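Local coordinates for protein glypican-1 (Homo sapiens, PDB 4YWT) that carries heparan sulfate chains at the cell surface and, through them, binds alpha-4(V) collagen and takes part in Schwann cell myelination, at residues Q36-K41 against S46-A51; R59-G64 against A256-V261; T134-A139 against A167-R172; R141-E146 against E160-F165; D294-I299 against A383-V388. The protein carries 3 engineered substitutions. All blocks are in the same frame, centred on the assembly; numbering follows the deposited sequence.

How the contacts relate
The five contacts sample the length of an elongated, almost wholly helical chain. Contacts 1 and 2 sit together at one end, their centres 14 Å apart, and touch where Ile37 packs on His257. Contacts 3 and 4 lie at the other end, their centres 73 to 84 Å from those of the first two, and are two levels of the same pairing between helix 137-152 and helix 158-177, with contact 4 the inner one in sequence. All of this hairpin falls between the two segments of contact 2, so the chain travels out and back before that contact closes. Contact 5 comes last in sequence and lies near the middle, joining helix 286-299 to helix 373-387 beside a calcium ion.

Contact 1: residues Q36-K41 against S46-A51; sequences QIYGAK and SDVPQA
The phenol ring of Tyr38 is met by Asp47 and Val48 at a slant, neither squarely over a face nor end-on at the rim. Val48 CG2 approaches closest, 3.5 Å from Tyr38 CD2, while Asp47 CB sits 4.0 Å from Tyr38 CE2. Phe43, in the turn between the two segments, adds a second ring whose plane is nearly parallel to that of the tyrosine. The Asp47 carboxylate is the other flat group, and its plane is turned 70° from the ring. Its OD2 stands 3.8 Å from Tyr38 OH, too long for a hydrogen bond; the hydroxyl is instead bonded to Asn75 ND2.

Tyr38 reaches 46-51 because its CG lies anti to the backbone N (chi1 180°), which carries the ring off helix 32-39 toward the returning chain. There it runs alongside Val48 in the opposite direction, so that the valine branch beside the backbone N faces the ring. The loop after helix 32-39 thus folds back on the helix, in the cysteine-rich end of the glypican fold. The partly buried contact is completed by helix 70-129, where Met72 touches both Tyr38 and Val48 and Leu76 touches Tyr38, and by Cys31 beside Val48. At the polar margin, Asp47 OD1 comes near Glu71 OE1, a pairing of like charges that would tend to favour a proton on one of the two acids, whereas the tyrosine hydroxyl is held by Asn75 of helix 70-129.

Contact 2: residues R59-G64 against A256-V261; sequences RICPQG and AHCLGV
Pro62 and Leu259 cross at about a right angle, with the leucine fork pushed against the proline from the side. Leu259 CD1 sits against the CB, CG and CD side of the ring, 4.1 Å from Pro62 CD and nearly equidistant from the three. The other branch turns to the backbone: CD2 is 3.5 Å from Pro62 O. With CG anti to its own carbonyl carbon (chi1 -66°), Leu259 projects from just past the end of helix 255-258 to the loop at 59-64.

Beside this pair the two cysteines face each other without being joined. Cys61 SG is 4.0 Å from Cys258 CB and 4.1 Å from Cys258 SG, far beyond a disulfide length, because each sulfur is already committed: Cys61 to Cys255 and Cys258 to Cys68. The two crosslinks thus pass next to one another, tying the loop before helix 70-129 to the short helix 255-258.

That helix stops in a Schellman motif. Gly260, at positive phi, is its C-prime residue, with Val261 N bonded to Ala256 O at 2.8 Å and Gly260 N to His257 O. Trp415 packs on Leu259 from strand 414-415.

No hydrogen bond links the two segments directly. Between them the contact is apolar; the disulfides to Cys255 and Cys68, with hydrogen bonds of Cys258 to Thr66 and Cys67, hold loop and helix together.

Contact 3: residues T134-A139 against A167-R172; sequences TQNARA and ARLLER
Arg172 reaches across to Asn136 and Gln135, clasping their two oxygens along one edge of its guanidinium. Its NE donates to Asn136 OD1 at 2.7 Å with an N-H...O angle of 153°. NH2 meets the backbone O of Gln135 within the guanidinium plane, at a modelled 2.5 Å that is doubtfully short, and adds a weak second bond to Asn136 OD1. The amide stands almost perpendicular to the guanidinium, 88° between planes, and a bend at chi3 (60°) turns the guanidinium edge toward the two oxygens.

The packed side lies next to this clasp. Asn136 is buried, its CB 4.2 Å from Leu169 CD1, while its ND2 is held by Leu132 O, so both ends of the amide are engaged. Gln135 and Arg172, by contrast, lie at the exposed margin.

Asn136 occupies the N-cap position of helix 137-152, at the break after helix 131-134, but its amide makes no cap and goes to Arg172 and Leu132 instead. Two acceptors, Gln135 O and Asn136 OD1, stand only 2.9 Å apart here; the arginine's positive charge probably offsets their mutual repulsion and links the break between the helices to the partner helix.

Contact 4: residues R141-E146 against E160-F165; sequences RDLYSE and ETLAEF
Leu143 drives one methyl onto the face of Phe165 and the other against Leu162. CD2 rests 3.6 Å from the ring centroid, only 11° off the normal, a CH-pi contact set over the ring centre. CD1 meets Leu162 CD2 at 3.7 Å. Both neighbours cross the leucine at about a right angle.

The torsions explain the division of labour. Leu143 holds CG anti to its backbone N (chi1 180°), and its fork then straddles the gap between helices. Phe165 uses the same anti setting of CG, which swings its ring out to present a face. Leu162 takes the other common choice, with CG anti to the carbonyl carbon; its CB leaves the helix to one side of the partner, yet a methyl still arrives at Leu143.

A second layer lies nearer the turn of the hairpin, where Glu146 bends at chi2 and folds over Thr161. The threonine methyl CG2 is packed against this curl, 4.1 Å from Glu146 CB and 3.2 Å from Glu146 OE1. That oxygen lies near Thr161 OG1 as well, and OG1 has its hydrogen bond with His157 O, just before the start of helix 158-177.

The two helices run almost exactly antiparallel, at 178°, with their local axes 11.1 Å apart, a helical hairpin of the elongated glypican bundle. Leu320 of helix 316-328 closes over both Leu143 and Phe165, while Tyr144, on another side of helix 137-152, packs against Leu114, Glu118 and Leu121 of the long helix 70-129.

Contact 5: residues D294-I299 against A383-V388; sequences DSMVLI and AQLRDV. With CA (calcium ion), chain F.
Arg386, whose guanidinium touches Val297, turns its carbonyl the other way, where Arg386 O accepts from water 1 at 3.2 Å. That water is also a ligand of a calcium ion, which binds the backbone O of Asp387, 2.4 Å away, and three waters in all; two further ligands, one of them Asp390 OD1, raise the count to six. Asp387 joins through its carbonyl alone, since its OD1 stays 3.9 Å from the ion. The end of helix 373-387 thus has one carbonyl bound directly and the one before it through water.

On the opposite flank, the guanidinium of Arg386 is laid over Val297, its face toward CG1, with NH2 3.8 Å from that methyl. A bend at chi3 brings the group across the valine at about a right angle. Beside it the contact is apolar: Leu385 CB lies 4.3 Å from Val297 CG2, and Leu385 CD1 reaches Met296 CB at the same separation. The helices run antiparallel at 163°, local axes 10.2 Å apart. Helix 450-471 covers Met296 through Leu466.

No hydrogen bond joins 294-299 directly to 383-388, which meet through loose apolar packing and the flat arginine, but Trp289, earlier on helix 286-299, bonds to Val388 O. The calcium links this end of helix 373-387 to Asp390; its charge probably complements the helix dipole.

Contact 1: residues Q36-K41 against S46-A51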
# COMPACT_ATOMS: atom_id res chain seq x y z
N GLN A 36 41.71 13.29 7.92
CA GLN A 36 40.69 14.29 8.22
C GLN A 36 39.28 13.72 8.08
O GLN A 36 38.41 13.99 8.90
CB GLN A 36 40.86 15.51 7.31
CG GLN A 36 39.54 16.16 6.90
CD GLN A 36 39.74 17.43 6.11
OE1 GLN A 36 40.85 17.96 6.02
NE2 GLN A 36 38.66 17.94 5.53
N ILE A 37 39.05 12.93 7.03
CA ILE A 37 37.74 12.34 6.79
C ILE A 37 37.39 11.32 7.87
O ILE A 37 36.28 11.31 8.40
CB ILE A 37 37.66 11.68 5.40
CG1 ILE A 37 37.72 12.75 4.31
CG2 ILE A 37 36.38 10.87 5.26
CD1 ILE A 37 37.73 12.19 2.90
N TYR A 38 38.36 10.47 8.21
CA TYR A 38 38.18 9.45 9.24
C TYR A 38 37.97 10.09 10.61
O TYR A 38 37.28 9.52 11.47
CB TYR A 38 39.39 8.52 9.27
CG TYR A 38 39.35 7.42 10.30
CD1 TYR A 38 38.57 6.29 10.11
CD2 TYR A 38 40.11 7.50 11.46
CE1 TYR A 38 38.54 5.27 11.05
CE2 TYR A 38 40.09 6.49 12.40
CZ TYR A 38 39.30 5.38 12.19
OH TYR A 38 39.27 4.38 13.13
N GLY A 39 38.55 11.26 10.81
CA GLY A 39 38.44 11.97 12.08
C GLY A 39 37.14 12.73 12.23
O GLY A 39 36.54 12.76 13.31
N ALA A 40 36.69 13.36 11.14
CA ALA A 40 35.44 14.10 11.14
C ALA A 40 34.24 13.16 11.22
O ALA A 40 33.10 13.59 11.35
CB ALA A 40 35.34 14.97 9.89
N LYS A 41 34.52 11.86 11.15
CA LYS A 41 33.49 10.84 11.23
C LYS A 41 33.42 10.23 12.63
O LYS A 41 32.79 9.20 12.84
CB LYS A 41 33.74 9.75 10.19
CG LYS A 41 33.35 10.15 8.78
CD LYS A 41 33.64 9.05 7.78
CE LYS A 41 32.84 9.25 6.50
NZ LYS A 41 31.37 9.15 6.75
N SER A 46 44.42 9.38 15.86
CA SER A 46 45.64 8.65 16.21
C SER A 46 45.73 7.32 15.47
O SER A 46 46.82 6.80 15.24
CB SER A 46 45.70 8.42 17.72
OG SER A 46 44.59 7.66 18.17
N ASP A 47 44.57 6.77 15.11
CA ASP A 47 44.53 5.48 14.43
C ASP A 47 45.01 5.57 12.99
O ASP A 47 45.30 4.55 12.36
CB ASP A 47 43.11 4.90 14.45
CG ASP A 47 42.64 4.57 15.85
OD1 ASP A 47 43.44 4.04 16.64
OD2 ASP A 47 41.45 4.83 16.16
N VAL A 48 45.10 6.79 12.46
CA VAL A 48 45.51 6.98 11.07
C VAL A 48 47.02 7.04 10.92
O VAL A 48 47.68 7.90 11.52
CB VAL A 48 44.91 8.27 10.48
CG1 VAL A 48 45.38 8.46 9.05
CG2 VAL A 48 43.39 8.22 10.55
N PRO A 49 47.58 6.13 10.12
CA PRO A 49 49.01 6.15 9.82
C PRO A 49 49.44 7.45 9.15
O PRO A 49 48.73 7.99 8.31
CB PRO A 49 49.20 4.96 8.87
CG PRO A 49 47.84 4.64 8.36
CD PRO A 49 46.90 5.00 9.47
N GLN A 50 50.61 7.93 9.56
CA GLN A 50 51.18 9.19 9.09
C GLN A 50 51.31 9.22 7.57
O GLN A 50 50.97 10.21 6.93
CB GLN A 50 52.55 9.43 9.74
CG GLN A 50 53.47 8.21 9.87
CD GLN A 50 52.96 7.15 10.84
OE1 GLN A 50 52.51 7.46 11.94
NE2 GLN A 50 53.02 5.89 10.42
N ALA A 51 51.82 8.13 7.00
CA ALA A 51 51.92 8.01 5.55
C ALA A 51 51.34 6.69 5.09
O ALA A 51 50.90 5.87 5.90
CB ALA A 51 53.36 8.16 5.10

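Contact 2: residues R59-G64 against A256-V261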
# COMPACT_ATOMS: atom_id res chain seq x y z
N ARG A 59 41.02 -6.92 5.61
CA ARG A 59 40.09 -8.03 5.45
C ARG A 59 39.15 -7.82 4.25
O ARG A 59 38.79 -8.78 3.57
CB ARG A 59 39.28 -8.23 6.73
CG ARG A 59 40.13 -8.66 7.92
CD ARG A 59 40.60 -10.11 7.80
NE ARG A 59 39.50 -11.07 7.90
CZ ARG A 59 39.62 -12.37 7.69
NH1 ARG A 59 40.80 -12.89 7.37
NH2 ARG A 59 38.56 -13.17 7.80
N ILE A 60 38.77 -6.57 4.01
CA ILE A 60 37.76 -6.26 3.00
C ILE A 60 38.35 -5.60 1.75
O ILE A 60 38.30 -6.17 0.66
CB ILE A 60 36.66 -5.35 3.57
CG1 ILE A 60 36.03 -5.98 4.81
CG2 ILE A 60 35.60 -5.07 2.51
CD1 ILE A 60 35.34 -4.99 5.72
N CYS A 61 38.89 -4.40 1.92
CA CYS A 61 39.49 -3.66 0.81
C CYS A 61 40.59 -4.48 0.15
O CYS A 61 41.33 -5.20 0.84
CB CYS A 61 40.05 -2.32 1.29
SG CYS A 61 38.83 -1.21 2.02
N PRO A 62 40.70 -4.40 -1.19
CA PRO A 62 41.74 -5.12 -1.93
C PRO A 62 43.12 -4.82 -1.37
O PRO A 62 43.44 -3.65 -1.13
CB PRO A 62 41.59 -4.57 -3.36
CG PRO A 62 40.17 -4.13 -3.44
CD PRO A 62 39.82 -3.61 -2.08
N GLN A 63 43.91 -5.85 -1.14
CA GLN A 63 45.19 -5.67 -0.47
C GLN A 63 46.18 -4.93 -1.36
O GLN A 63 46.47 -5.34 -2.48
CB GLN A 63 45.75 -7.02 -0.02
CG GLN A 63 45.20 -7.45 1.33
CD GLN A 63 45.25 -8.95 1.55
OE1 GLN A 63 45.80 -9.69 0.73
NE2 GLN A 63 44.68 -9.41 2.65
N GLY A 64 46.69 -3.83 -0.82
CA GLY A 64 47.57 -2.93 -1.53
C GLY A 64 47.91 -1.82 -0.55
O GLY A 64 47.39 -1.82 0.57
N ALA A 256 37.72 3.25 -1.53
CA ALA A 256 38.33 4.29 -2.34
C ALA A 256 39.23 5.14 -1.47
O ALA A 256 40.35 5.49 -1.86
CB ALA A 256 37.26 5.14 -3.01
N HIS A 257 38.74 5.47 -0.28
CA HIS A 257 39.50 6.24 0.69
C HIS A 257 40.76 5.49 1.11
O HIS A 257 41.85 6.05 1.12
CB HIS A 257 38.65 6.56 1.92
CG HIS A 257 37.44 7.40 1.63
ND1 HIS A 257 36.62 7.18 0.54
CD2 HIS A 257 36.90 8.45 2.30
CE1 HIS A 257 35.64 8.07 0.55
NE2 HIS A 257 35.79 8.85 1.60
N CYS A 258 40.59 4.21 1.44
CA CYS A 258 41.69 3.40 1.93
C CYS A 258 42.77 3.16 0.88
O CYS A 258 43.94 3.06 1.21
CB CYS A 258 41.16 2.06 2.45
SG CYS A 258 40.22 2.17 3.98
N LEU A 259 42.37 3.08 -0.39
CA LEU A 259 43.33 2.79 -1.45
C LEU A 259 43.89 4.05 -2.10
O LEU A 259 44.44 3.99 -3.20
CB LEU A 259 42.69 1.89 -2.51
CG LEU A 259 42.32 0.48 -2.07
CD1 LEU A 259 42.09 -0.42 -3.28
CD2 LEU A 259 43.40 -0.11 -1.17
N GLY A 260 43.74 5.18 -1.43
CA GLY A 260 44.42 6.40 -1.85
C GLY A 260 43.65 7.34 -2.75
O GLY A 260 44.23 8.27 -3.32
N VAL A 261 42.34 7.13 -2.89
CA VAL A 261 41.52 8.02 -3.71
C VAL A 261 40.20 8.39 -3.02
O VAL A 261 39.13 7.99 -3.47
CB VAL A 261 41.23 7.40 -5.09
CG1 VAL A 261 42.42 7.58 -6.02
CG2 VAL A 261 40.88 5.92 -4.96

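Contact 3: residues T134-A139 against A167-R172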
# COMPACT_ATOMS: atom_id res chain seq x y z
N THR A 134 -40.97 7.97 10.82
CA THR A 134 -40.71 8.15 12.25
C THR A 134 -41.07 6.93 13.10
O THR A 134 -40.49 6.71 14.16
CB THR A 134 -41.47 9.37 12.81
OG1 THR A 134 -42.88 9.21 12.58
CG2 THR A 134 -41.00 10.65 12.14
N GLN A 135 -42.02 6.13 12.63
CA GLN A 135 -42.42 4.92 13.35
C GLN A 135 -41.69 3.68 12.84
O GLN A 135 -42.00 2.56 13.23
CB GLN A 135 -43.93 4.71 13.26
CG GLN A 135 -44.74 5.80 13.96
CD GLN A 135 -44.49 5.82 15.46
OE1 GLN A 135 -43.72 6.64 15.96
NE2 GLN A 135 -45.14 4.91 16.18
N ASN A 136 -40.71 3.90 11.97
CA ASN A 136 -39.89 2.82 11.44
C ASN A 136 -38.42 3.22 11.41
O ASN A 136 -37.62 2.61 10.71
CB ASN A 136 -40.36 2.43 10.04
CG ASN A 136 -41.80 1.96 10.02
OD1 ASN A 136 -42.19 1.08 10.79
ND2 ASN A 136 -42.61 2.55 9.14
N ALA A 137 -38.08 4.25 12.18
CA ALA A 137 -36.73 4.79 12.21
C ALA A 137 -35.70 3.75 12.63
O ALA A 137 -34.58 3.73 12.11
CB ALA A 137 -36.67 6.00 13.13
N ARG A 138 -36.07 2.90 13.58
CA ARG A 138 -35.15 1.88 14.07
C ARG A 138 -34.81 0.88 12.98
O ARG A 138 -33.72 0.31 12.99
CB ARG A 138 -35.73 1.15 15.29
CG ARG A 138 -34.70 0.25 15.96
CD ARG A 138 -35.32 -0.76 16.91
NE ARG A 138 -34.36 -1.82 17.22
CZ ARG A 138 -34.57 -2.79 18.09
NH1 ARG A 138 -35.72 -2.85 18.76
NH2 ARG A 138 -33.64 -3.71 18.30
N ALA A 139 -35.73 0.67 12.05
CA ALA A 139 -35.46 -0.23 10.93
C ALA A 139 -34.33 0.32 10.07
O ALA A 139 -33.39 -0.40 9.72
CB ALA A 139 -36.72 -0.42 10.09
N ALA A 167 -38.71 -7.16 3.66
CA ALA A 167 -39.85 -7.95 4.12
C ALA A 167 -40.50 -7.29 5.34
O ALA A 167 -41.68 -6.92 5.31
CB ALA A 167 -39.41 -9.37 4.45
N ARG A 168 -39.71 -7.14 6.40
CA ARG A 168 -40.22 -6.57 7.65
C ARG A 168 -40.74 -5.15 7.46
O ARG A 168 -41.77 -4.78 8.03
CB ARG A 168 -39.12 -6.60 8.72
CG ARG A 168 -38.47 -7.96 8.94
CD ARG A 168 -39.42 -8.97 9.57
NE ARG A 168 -40.31 -9.61 8.60
CZ ARG A 168 -39.97 -10.65 7.84
NH1 ARG A 168 -38.76 -11.18 7.95
NH2 ARG A 168 -40.84 -11.16 6.99
N LEU A 169 -40.04 -4.36 6.65
CA LEU A 169 -40.46 -2.99 6.39
C LEU A 169 -41.80 -2.96 5.66
O LEU A 169 -42.65 -2.12 5.95
CB LEU A 169 -39.41 -2.24 5.58
CG LEU A 169 -39.73 -0.75 5.38
CD1 LEU A 169 -39.79 -0.04 6.73
CD2 LEU A 169 -38.72 -0.09 4.46
N LEU A 170 -42.00 -3.88 4.72
CA LEU A 170 -43.26 -3.97 4.01
C LEU A 170 -44.38 -4.36 4.97
O LEU A 170 -45.48 -3.80 4.92
CB LEU A 170 -43.18 -4.98 2.86
CG LEU A 170 -44.49 -5.27 2.13
CD1 LEU A 170 -45.07 -4.00 1.52
CD2 LEU A 170 -44.29 -6.33 1.06
N GLU A 171 -44.09 -5.31 5.86
CA GLU A 171 -45.04 -5.69 6.90
C GLU A 171 -45.48 -4.48 7.73
O GLU A 171 -46.67 -4.16 7.79
CB GLU A 171 -44.45 -6.76 7.82
CG GLU A 171 -44.09 -8.06 7.14
CD GLU A 171 -43.52 -9.08 8.11
OE1 GLU A 171 -43.03 -8.68 9.19
OE2 GLU A 171 -43.57 -10.29 7.80
N ARG A 172 -44.51 -3.82 8.36
CA ARG A 172 -44.79 -2.68 9.23
C ARG A 172 -45.52 -1.55 8.51
O ARG A 172 -46.51 -1.02 9.01
CB ARG A 172 -43.49 -2.15 9.84
CG ARG A 172 -42.85 -3.09 10.85
CD ARG A 172 -41.55 -2.51 11.40
NE ARG A 172 -41.76 -1.23 12.07
CZ ARG A 172 -42.12 -1.10 13.35
NH1 ARG A 172 -42.30 -2.18 14.10
NH2 ARG A 172 -42.28 0.11 13.87

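Contact 4: residues R141-E146 against E160-F165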
# COMPACT_ATOMS: atom_id res chain seq x y z
N ARG A 141 -32.12 2.73 10.93
CA ARG A 141 -30.92 2.80 11.77
C ARG A 141 -30.22 1.44 11.82
O ARG A 141 -29.00 1.35 11.69
CB ARG A 141 -31.29 3.27 13.17
CG ARG A 141 -30.14 3.28 14.17
CD ARG A 141 -30.50 4.11 15.40
NE ARG A 141 -30.57 5.53 15.09
CZ ARG A 141 -31.06 6.46 15.90
NH1 ARG A 141 -31.54 6.11 17.09
NH2 ARG A 141 -31.08 7.73 15.53
N ASP A 142 -31.02 0.39 11.98
CA ASP A 142 -30.52 -0.98 11.97
C ASP A 142 -29.88 -1.33 10.63
O ASP A 142 -28.83 -1.95 10.59
CB ASP A 142 -31.64 -1.97 12.29
CG ASP A 142 -31.97 -2.04 13.77
OD1 ASP A 142 -31.05 -1.82 14.59
OD2 ASP A 142 -33.14 -2.32 14.11
N LEU A 143 -30.53 -0.92 9.54
CA LEU A 143 -29.97 -1.16 8.22
C LEU A 143 -28.60 -0.51 8.07
O LEU A 143 -27.66 -1.13 7.57
CB LEU A 143 -30.92 -0.64 7.13
CG LEU A 143 -30.42 -0.84 5.69
CD1 LEU A 143 -30.03 -2.29 5.45
CD2 LEU A 143 -31.46 -0.38 4.69
N TYR A 144 -28.48 0.74 8.53
CA TYR A 144 -27.20 1.44 8.46
C TYR A 144 -26.14 0.77 9.33
O TYR A 144 -24.97 0.68 8.94
CB TYR A 144 -27.36 2.90 8.85
CG TYR A 144 -27.80 3.78 7.70
CD1 TYR A 144 -29.14 4.09 7.52
CD2 TYR A 144 -26.88 4.29 6.80
CE1 TYR A 144 -29.55 4.89 6.46
CE2 TYR A 144 -27.28 5.09 5.74
CZ TYR A 144 -28.62 5.38 5.58
OH TYR A 144 -29.03 6.18 4.54
N SER A 145 -26.53 0.31 10.52
CA SER A 145 -25.60 -0.41 11.38
C SER A 145 -25.11 -1.69 10.71
O SER A 145 -23.92 -2.03 10.80
CB SER A 145 -26.26 -0.73 12.73
OG SER A 145 -26.38 0.43 13.53
N GLU A 146 -26.02 -2.39 10.04
CA GLU A 146 -25.68 -3.61 9.31
C GLU A 146 -24.71 -3.32 8.17
O GLU A 146 -23.75 -4.06 7.96
CB GLU A 146 -26.94 -4.29 8.78
CG GLU A 146 -27.72 -5.08 9.82
CD GLU A 146 -27.19 -6.49 9.98
OE1 GLU A 146 -27.40 -7.32 9.07
OE2 GLU A 146 -26.55 -6.78 11.02
N GLU A 160 -29.39 -11.13 1.70
CA GLU A 160 -30.27 -11.70 2.70
C GLU A 160 -30.70 -10.63 3.70
O GLU A 160 -31.87 -10.57 4.08
CB GLU A 160 -29.56 -12.87 3.40
CG GLU A 160 -28.67 -13.75 2.50
CD GLU A 160 -27.31 -13.13 2.17
OE1 GLU A 160 -27.21 -11.88 2.08
OE2 GLU A 160 -26.32 -13.88 2.02
N THR A 161 -29.76 -9.78 4.11
CA THR A 161 -30.02 -8.74 5.10
C THR A 161 -31.04 -7.71 4.62
O THR A 161 -31.96 -7.33 5.35
CB THR A 161 -28.71 -8.01 5.47
OG1 THR A 161 -27.86 -8.90 6.19
CG2 THR A 161 -28.99 -6.79 6.33
N LEU A 162 -30.86 -7.27 3.38
CA LEU A 162 -31.75 -6.34 2.70
C LEU A 162 -33.07 -7.02 2.39
O LEU A 162 -34.11 -6.39 2.49
CB LEU A 162 -31.11 -5.84 1.39
CG LEU A 162 -29.87 -4.94 1.46
CD1 LEU A 162 -29.19 -4.82 0.10
CD2 LEU A 162 -30.22 -3.57 2.00
N ALA A 163 -33.04 -8.29 2.01
CA ALA A 163 -34.26 -9.04 1.76
C ALA A 163 -35.14 -9.04 3.02
O ALA A 163 -36.33 -8.70 2.97
CB ALA A 163 -33.95 -10.47 1.33
N GLU A 164 -34.52 -9.40 4.14
CA GLU A 164 -35.18 -9.38 5.44
C GLU A 164 -35.71 -7.99 5.76
O GLU A 164 -36.88 -7.82 6.13
CB GLU A 164 -34.20 -9.84 6.53
CG GLU A 164 -34.75 -9.74 7.95
CD GLU A 164 -35.76 -10.82 8.27
OE1 GLU A 164 -35.85 -11.81 7.51
OE2 GLU A 164 -36.46 -10.69 9.29
N PHE A 165 -34.84 -7.00 5.59
CA PHE A 165 -35.17 -5.59 5.81
C PHE A 165 -36.43 -5.16 5.07
O PHE A 165 -37.32 -4.55 5.66
CB PHE A 165 -33.99 -4.71 5.38
CG PHE A 165 -34.36 -3.27 5.17
CD1 PHE A 165 -34.55 -2.42 6.25
CD2 PHE A 165 -34.52 -2.76 3.89
CE1 PHE A 165 -34.89 -1.09 6.05
CE2 PHE A 165 -34.87 -1.44 3.69
CZ PHE A 165 -35.05 -0.60 4.77

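Contact 5: residues D294-I299 against A383-V388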
# COMPACT_ATOMS: atom_id res chain seq x y z
N ASP A 294 -2.02 -3.58 -8.81
CA ASP A 294 -2.83 -3.63 -10.03
C ASP A 294 -4.30 -3.90 -9.70
O ASP A 294 -5.19 -3.20 -10.18
CB ASP A 294 -2.31 -4.70 -10.99
CG ASP A 294 -1.44 -4.13 -12.08
OD1 ASP A 294 -0.86 -3.04 -11.88
OD2 ASP A 294 -1.33 -4.76 -13.15
N SER A 295 -4.54 -4.91 -8.86
CA SER A 295 -5.91 -5.24 -8.49
C SER A 295 -6.54 -4.12 -7.66
O SER A 295 -7.76 -3.93 -7.67
CB SER A 295 -5.96 -6.57 -7.72
OG SER A 295 -5.42 -6.44 -6.42
N MET A 296 -5.70 -3.37 -6.94
CA MET A 296 -6.17 -2.26 -6.12
C MET A 296 -6.53 -1.06 -6.97
O MET A 296 -7.48 -0.33 -6.67
CB MET A 296 -5.10 -1.88 -5.09
CG MET A 296 -5.13 -2.73 -3.83
SD MET A 296 -4.16 -2.03 -2.48
CE MET A 296 -2.53 -2.01 -3.21
N VAL A 297 -5.78 -0.84 -8.05
CA VAL A 297 -6.13 0.19 -9.01
C VAL A 297 -7.43 -0.20 -9.71
O VAL A 297 -8.31 0.63 -9.91
CB VAL A 297 -5.01 0.41 -10.05
CG1 VAL A 297 -5.52 1.21 -11.24
CG2 VAL A 297 -3.82 1.11 -9.41
N LEU A 298 -7.54 -1.48 -10.05
CA LEU A 298 -8.72 -1.98 -10.75
C LEU A 298 -10.00 -1.90 -9.92
O LEU A 298 -11.06 -1.55 -10.45
CB LEU A 298 -8.50 -3.42 -11.20
CG LEU A 298 -7.83 -3.60 -12.56
CD1 LEU A 298 -7.75 -5.07 -12.94
CD2 LEU A 298 -8.59 -2.81 -13.62
N ILE A 299 -9.91 -2.22 -8.64
CA ILE A 299 -11.10 -2.31 -7.79
C ILE A 299 -11.80 -0.96 -7.60
O ILE A 299 -13.00 -0.92 -7.33
CB ILE A 299 -10.76 -2.91 -6.40
CG1 ILE A 299 -12.03 -3.37 -5.68
CG2 ILE A 299 -9.99 -1.92 -5.55
CD1 ILE A 299 -12.78 -4.46 -6.41
N ALA A 383 -2.56 7.60 -8.86
CA ALA A 383 -1.27 8.22 -9.16
C ALA A 383 -0.19 7.69 -8.22
O ALA A 383 0.86 7.21 -8.67
CB ALA A 383 -1.37 9.74 -9.06
N GLN A 384 -0.46 7.77 -6.92
CA GLN A 384 0.51 7.34 -5.91
C GLN A 384 0.84 5.85 -6.00
O GLN A 384 1.96 5.44 -5.69
CB GLN A 384 -0.01 7.66 -4.51
CG GLN A 384 0.11 9.13 -4.12
CD GLN A 384 1.54 9.59 -3.92
OE1 GLN A 384 2.48 8.78 -3.96
NE2 GLN A 384 1.72 10.89 -3.71
N LEU A 385 -0.12 5.04 -6.41
CA LEU A 385 0.08 3.59 -6.50
C LEU A 385 0.83 3.22 -7.78
O LEU A 385 1.67 2.32 -7.76
CB LEU A 385 -1.26 2.85 -6.43
CG LEU A 385 -1.91 2.83 -5.05
CD1 LEU A 385 -3.11 1.89 -5.03
CD2 LEU A 385 -0.89 2.43 -3.99
N ARG A 386 0.52 3.90 -8.87
CA ARG A 386 1.28 3.70 -10.10
C ARG A 386 2.71 4.19 -9.91
O ARG A 386 3.63 3.72 -10.58
CB ARG A 386 0.63 4.44 -11.28
CG ARG A 386 -0.67 3.82 -11.77
CD ARG A 386 -1.20 4.55 -13.00
NE ARG A 386 -2.65 4.75 -12.95
CZ ARG A 386 -3.53 3.93 -13.51
NH1 ARG A 386 -3.12 2.86 -14.17
NH2 ARG A 386 -4.83 4.19 -13.42
N ASP A 387 2.89 5.14 -9.00
CA ASP A 387 4.21 5.71 -8.75
C ASP A 387 5.13 4.80 -7.94
O ASP A 387 6.35 4.86 -8.08
CB ASP A 387 4.07 7.05 -8.03
CG ASP A 387 5.39 7.76 -7.85
OD1 ASP A 387 6.12 7.91 -8.86
OD2 ASP A 387 5.71 8.15 -6.71
N VAL A 388 4.55 3.95 -7.10
CA VAL A 388 5.35 3.11 -6.20
C VAL A 388 5.26 1.62 -6.51
O VAL A 388 5.65 0.79 -5.69
CB VAL A 388 4.95 3.33 -4.73
CG1 VAL A 388 5.14 4.79 -4.34
CG2 VAL A 388 3.51 2.89 -4.49
CA CA F . 8.46 4.75 -9.14
O HOH W 1 6.77 4.12 -10.71
O HOH W 2 10.67 5.07 -8.29
O HOH W 3 9.20 4.48 -6.89